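Local coordinates for protein peptide synthetase, module 7 (Actinoplanes teichomyceticus, PDB 4TX3) that belongs to the condensation-domain family of peptide synthetases and probably recruits cytochrome P450 enzymes to the peptide during teicoplanin assembly, at residues 108-111 and 112-115; 181-184 and 185-188. One frame throughout, in Å; residues are numbered along the deposited sequence.

Both contacts are local, each between neighbouring turns of one continuous run of chain, and both lie within the condensation domain. Interaction 1 sits at the surface, where helix 103-112 runs out into a loop; interaction 2 is largely buried, in the body of helix 180-191. Their centres are about 30 Å apart and their nearest atoms about 18 Å, so they do not touch. The difference in chemistry follows the setting. At 108-115 the backbone bonds are weak and the side chains that meet are polar, Arg-110 and Glu-112 finding their ionic partners outside the two segments. At 181-188 four regular helical bonds run in succession beneath an aromatic pair, with Gln-188 the one clearly exposed residue.

Interaction 1. Residues 108-111 and 112-115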
loop_
_atom_site.group_PDB
_atom_site.type_symbol
_atom_site.label_atom_id
_atom_site.label_comp_id
_atom_site.label_asym_id
_atom_site.label_seq_id
_atom_site.Cartn_x
_atom_site.Cartn_y
_atom_site.Cartn_z
ATOM N N ALA B 108 -24.650 14.167 -9.496
ATOM C CA ALA B 108 -25.454 14.102 -8.279
ATOM C C ALA B 108 -26.682 13.213 -8.454
ATOM O O ALA B 108 -26.975 12.384 -7.592
ATOM C CB ALA B 108 -25.871 15.494 -7.847
ATOM N N GLU B 109 -27.406 13.388 -9.557
ATOM C CA GLU B 109 -28.612 12.597 -9.802
ATOM C C GLU B 109 -28.312 11.098 -9.917
ATOM O O GLU B 109 -29.041 10.270 -9.371
ATOM C CB GLU B 109 -29.319 13.072 -11.069
ATOM C CG GLU B 109 -30.384 12.103 -11.568
ATOM C CD GLU B 109 -30.523 12.119 -13.081
ATOM O OE1 GLU B 109 -30.056 11.155 -13.740
ATOM O OE2 GLU B 109 -31.101 13.097 -13.611
ATOM N N ARG B 110 -27.239 10.759 -10.624
ATOM C CA ARG B 110 -26.845 9.365 -10.820
ATOM C C ARG B 110 -26.425 8.711 -9.485
ATOM O O ARG B 110 -26.778 7.557 -9.200
ATOM C CB ARG B 110 -25.724 9.302 -11.873
ATOM C CG ARG B 110 -25.142 7.928 -12.193
ATOM C CD ARG B 110 -26.188 6.902 -12.612
ATOM N NE ARG B 110 -27.169 7.393 -13.582
ATOM C CZ ARG B 110 -28.082 6.622 -14.178
ATOM N NH1 ARG B 110 -28.137 5.316 -13.910
ATOM N NH2 ARG B 110 -28.939 7.152 -15.049
ATOM N N GLY B 111 -25.703 9.461 -8.654
ATOM C CA GLY B 111 -25.275 8.971 -7.356
ATOM C C GLY B 111 -26.398 8.941 -6.321
ATOM O O GLY B 111 -26.290 8.240 -5.306
ATOM N N GLU B 112 -27.480 9.681 -6.569
ATOM C CA GLU B 112 -28.605 9.721 -5.631
ATOM C C GLU B 112 -29.631 8.622 -5.882
ATOM O O GLU B 112 -30.406 8.280 -5.000
ATOM C CB GLU B 112 -29.311 11.076 -5.682
ATOM C CG GLU B 112 -28.599 12.183 -4.941
ATOM C CD GLU B 112 -28.447 11.877 -3.459
ATOM O OE1 GLU B 112 -29.439 12.057 -2.708
ATOM O OE2 GLU B 112 -27.337 11.456 -3.044
ATOM N N GLN B 113 -29.626 8.075 -7.085
ATOM C CA GLN B 113 -30.636 7.118 -7.501
ATOM C C GLN B 113 -30.719 5.878 -6.589
ATOM O O GLN B 113 -29.718 5.228 -6.295
ATOM C CB GLN B 113 -30.355 6.715 -8.945
ATOM C CG GLN B 113 -31.405 5.814 -9.552
ATOM C CD GLN B 113 -31.033 5.389 -10.951
ATOM O OE1 GLN B 113 -30.363 6.129 -11.691
ATOM N NE2 GLN B 113 -31.440 4.193 -11.321
ATOM N N LEU B 114 -31.918 5.559 -6.128
ATOM C CA LEU B 114 -32.076 4.507 -5.128
ATOM C C LEU B 114 -31.933 3.113 -5.742
ATOM O O LEU B 114 -32.284 2.905 -6.901
ATOM C CB LEU B 114 -33.428 4.649 -4.419
ATOM C CG LEU B 114 -33.588 5.966 -3.647
ATOM C CD1 LEU B 114 -34.878 5.998 -2.861
ATOM C CD2 LEU B 114 -32.386 6.222 -2.733
ATOM N N PHE B 115 -31.381 2.175 -4.971
ATOM C CA PHE B 115 -31.311 0.762 -5.370
ATOM C C PHE B 115 -32.495 -0.017 -4.811
ATOM O O PHE B 115 -32.923 0.236 -3.682
ATOM C CB PHE B 115 -30.006 0.100 -4.877
ATOM C CG PHE B 115 -28.751 0.672 -5.497
ATOM C CD1 PHE B 115 -28.114 1.780 -4.923
ATOM C CD2 PHE B 115 -28.196 0.102 -6.639
ATOM C CE1 PHE B 115 -26.958 2.304 -5.478
ATOM C CE2 PHE B 115 -27.030 0.627 -7.207
ATOM C CZ PHE B 115 -26.413 1.722 -6.629
#
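The amide oxygen OE1 of Gln-113 lies over one face of the Arg-110 guanidinium, displaced toward its rim so that NH1 is the nearest nitrogen, 3.2 Å from OE1. Guanidinium and amide planes stand 69° apart, and the N-H bonds point past the oxygen; this is polar packing over a face, not a hydrogen bond. The stronger partner of the guanidinium is Glu-126, whose OE1 forms a salt bridge with NE. Bends at chi2 and chi3 bring the Arg-110 head back beside the straighter Gln-113 chain, the two side chains pointing the same way.

Beneath them the helical bonding frays. Glu-112 N is shared between two weak bonds, to Ala-108 O at 2.9 Å and to Glu-109 O at 3.3 Å, while Gln-113 N makes a further weak bond, 3.2 Å long, to that same Glu-109 O. The side chain of Glu-112 starts beside its own backbone N (chi1 -78°), which lays CG against Ala-108 O at 3.1 Å; its carboxylate then reaches a salt bridge with Arg-37.

Gln-113 is the first residue to leave helical angles, its psi being 128°. His-40 and Arg-124 bond to the carbonyls of Gly-111 and Gln-113, respectively. The whole is a helix C-terminus, where helix 103-112 gives way to the loop leading to strand 123-129 of the condensation-domain fold.

Interaction 2. Residues 181-184 and 185-188; sequences ADYA and IWEQ
Tyr-183 and Trp-186 meet one turn apart, and their rings make the tight part of this contact. Tyr-183 CD1 and CE1 approach the six-membered ring of the indole obliquely: CE1 comes within 3.6 Å of Trp-186 CZ3, and CD1 is 3.8 Å from Trp-186 CE3. With planes inclined at 42° and centroids 5.6 Å apart, the pair is neither a parallel stack nor a T-shape. In both residues CG is anti to the backbone N (chi1 near 180°), a shared choice that carries the two rings off the same flank of the helix. Each has a further partner: Trp-186 NE1 donates to Pro-6 O, and the tyrosine ring meets Phe-304 edge-to-face. Putting an alanine in place of Tyr-183 would probably leave Trp-186 CE3 and CZ3 without their packing partner and deprive Phe-304 of its edge-to-face mate.

Packing is also close round Ile-185, whose CG1 sits 3.2 Å from Ala-181 O and whose side chain touches Pro-14. Glu-187 is buried too, and its OE2 accepts a bond from Ala-21 N, at the start of helix 21-28. The loose side belongs to Gln-188: its CB rests 3.6 Å from Ala-184 O, but the extended chain leads away from 181-184 in an exposed position, with a touch on Pro-18.

Four hydrogen bonds, each from an N-H to the carbonyl four residues back, underlie all this, the straightest being Glu-187 N to Tyr-183 O, 3.0 Å at 167°. This is a regular alpha-helix carrying an i to i+3 aromatic pair, packed by helix 180-191 against the N-terminal part of the chain in a protein of the condensation-domain family.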
loop_
_atom_site.group_PDB
_atom_site.type_symbol
_atom_site.label_atom_id
_atom_site.label_comp_id
_atom_site.label_asym_id
_atom_site.label_seq_id
_atom_site.Cartn_x
_atom_site.Cartn_y
_atom_site.Cartn_z
ATOM N N ALA B 181 -18.888 -14.243 0.164
ATOM C CA ALA B 181 -19.746 -15.296 0.712
ATOM C C ALA B 181 -18.992 -16.172 1.721
ATOM O O ALA B 181 -19.593 -16.689 2.676
ATOM C CB ALA B 181 -20.312 -16.165 -0.416
ATOM N N ASP B 182 -17.686 -16.347 1.493
ATOM C CA ASP B 182 -16.836 -17.106 2.409
ATOM C C ASP B 182 -16.681 -16.371 3.761
ATOM O O ASP B 182 -16.672 -16.995 4.819
ATOM C CB ASP B 182 -15.463 -17.363 1.776
ATOM C CG ASP B 182 -15.552 -18.088 0.417
ATOM O OD1 ASP B 182 -16.321 -19.067 0.287
ATOM O OD2 ASP B 182 -14.846 -17.671 -0.530
ATOM N N TYR B 183 -16.552 -15.047 3.713
ATOM C CA TYR B 183 -16.537 -14.218 4.919
ATOM C C TYR B 183 -17.883 -14.291 5.658
ATOM O O TYR B 183 -17.917 -14.469 6.878
ATOM C CB TYR B 183 -16.202 -12.758 4.569
ATOM C CG TYR B 183 -16.113 -11.855 5.769
ATOM C CD1 TYR B 183 -15.005 -11.894 6.613
ATOM C CD2 TYR B 183 -17.143 -10.969 6.074
ATOM C CE1 TYR B 183 -14.928 -11.065 7.743
ATOM C CE2 TYR B 183 -17.083 -10.144 7.197
ATOM C CZ TYR B 183 -15.972 -10.188 8.026
ATOM O OH TYR B 183 -15.914 -9.368 9.144
ATOM N N ALA B 184 -18.983 -14.163 4.913
ATOM C CA ALA B 184 -20.326 -14.212 5.494
ATOM C C ALA B 184 -20.599 -15.528 6.227
ATOM O O ALA B 184 -21.210 -15.539 7.301
ATOM C CB ALA B 184 -21.382 -13.988 4.413
ATOM N N ILE B 185 -20.144 -16.631 5.643
ATOM C CA ILE B 185 -20.375 -17.945 6.226
ATOM C C ILE B 185 -19.507 -18.132 7.456
ATOM O O ILE B 185 -19.897 -18.809 8.407
ATOM C CB ILE B 185 -20.107 -19.067 5.210
ATOM C CG1 ILE B 185 -21.211 -19.080 4.149
ATOM C CG2 ILE B 185 -20.034 -20.428 5.903
ATOM C CD1 ILE B 185 -20.851 -19.855 2.909
ATOM N N TRP B 186 -18.337 -17.510 7.435
ATOM C CA TRP B 186 -17.447 -17.497 8.582
ATOM C C TRP B 186 -18.071 -16.776 9.777
ATOM O O TRP B 186 -18.062 -17.303 10.898
ATOM C CB TRP B 186 -16.136 -16.823 8.203
ATOM C CG TRP B 186 -15.144 -16.712 9.300
ATOM C CD1 TRP B 186 -14.473 -17.729 9.894
ATOM C CD2 TRP B 186 -14.666 -15.508 9.905
ATOM N NE1 TRP B 186 -13.607 -17.242 10.839
ATOM C CE2 TRP B 186 -13.703 -15.881 10.867
ATOM C CE3 TRP B 186 -14.957 -14.149 9.724
ATOM C CZ2 TRP B 186 -13.036 -14.950 11.654
ATOM C CZ3 TRP B 186 -14.285 -13.221 10.505
ATOM C CH2 TRP B 186 -13.337 -13.627 11.460
ATOM N N GLU B 187 -18.591 -15.567 9.534
ATOM C CA GLU B 187 -19.269 -14.797 10.578
ATOM C C GLU B 187 -20.462 -15.574 11.136
ATOM O O GLU B 187 -20.690 -15.594 12.346
ATOM C CB GLU B 187 -19.744 -13.428 10.068
ATOM C CG GLU B 187 -20.510 -12.653 11.146
ATOM C CD GLU B 187 -21.076 -11.329 10.675
ATOM O OE1 GLU B 187 -20.260 -10.457 10.284
ATOM O OE2 GLU B 187 -22.331 -11.159 10.698
ATOM N N GLN B 188 -21.217 -16.223 10.259
ATOM C CA GLN B 188 -22.338 -17.023 10.722
ATOM C C GLN B 188 -21.864 -18.169 11.622
ATOM O O GLN B 188 -22.453 -18.418 12.668
ATOM C CB GLN B 188 -23.130 -17.575 9.542
ATOM C CG GLN B 188 -24.295 -18.432 9.968
ATOM C CD GLN B 188 -24.891 -19.204 8.814
ATOM O OE1 GLN B 188 -25.899 -18.789 8.237
ATOM N NE2 GLN B 188 -24.281 -20.347 8.478
#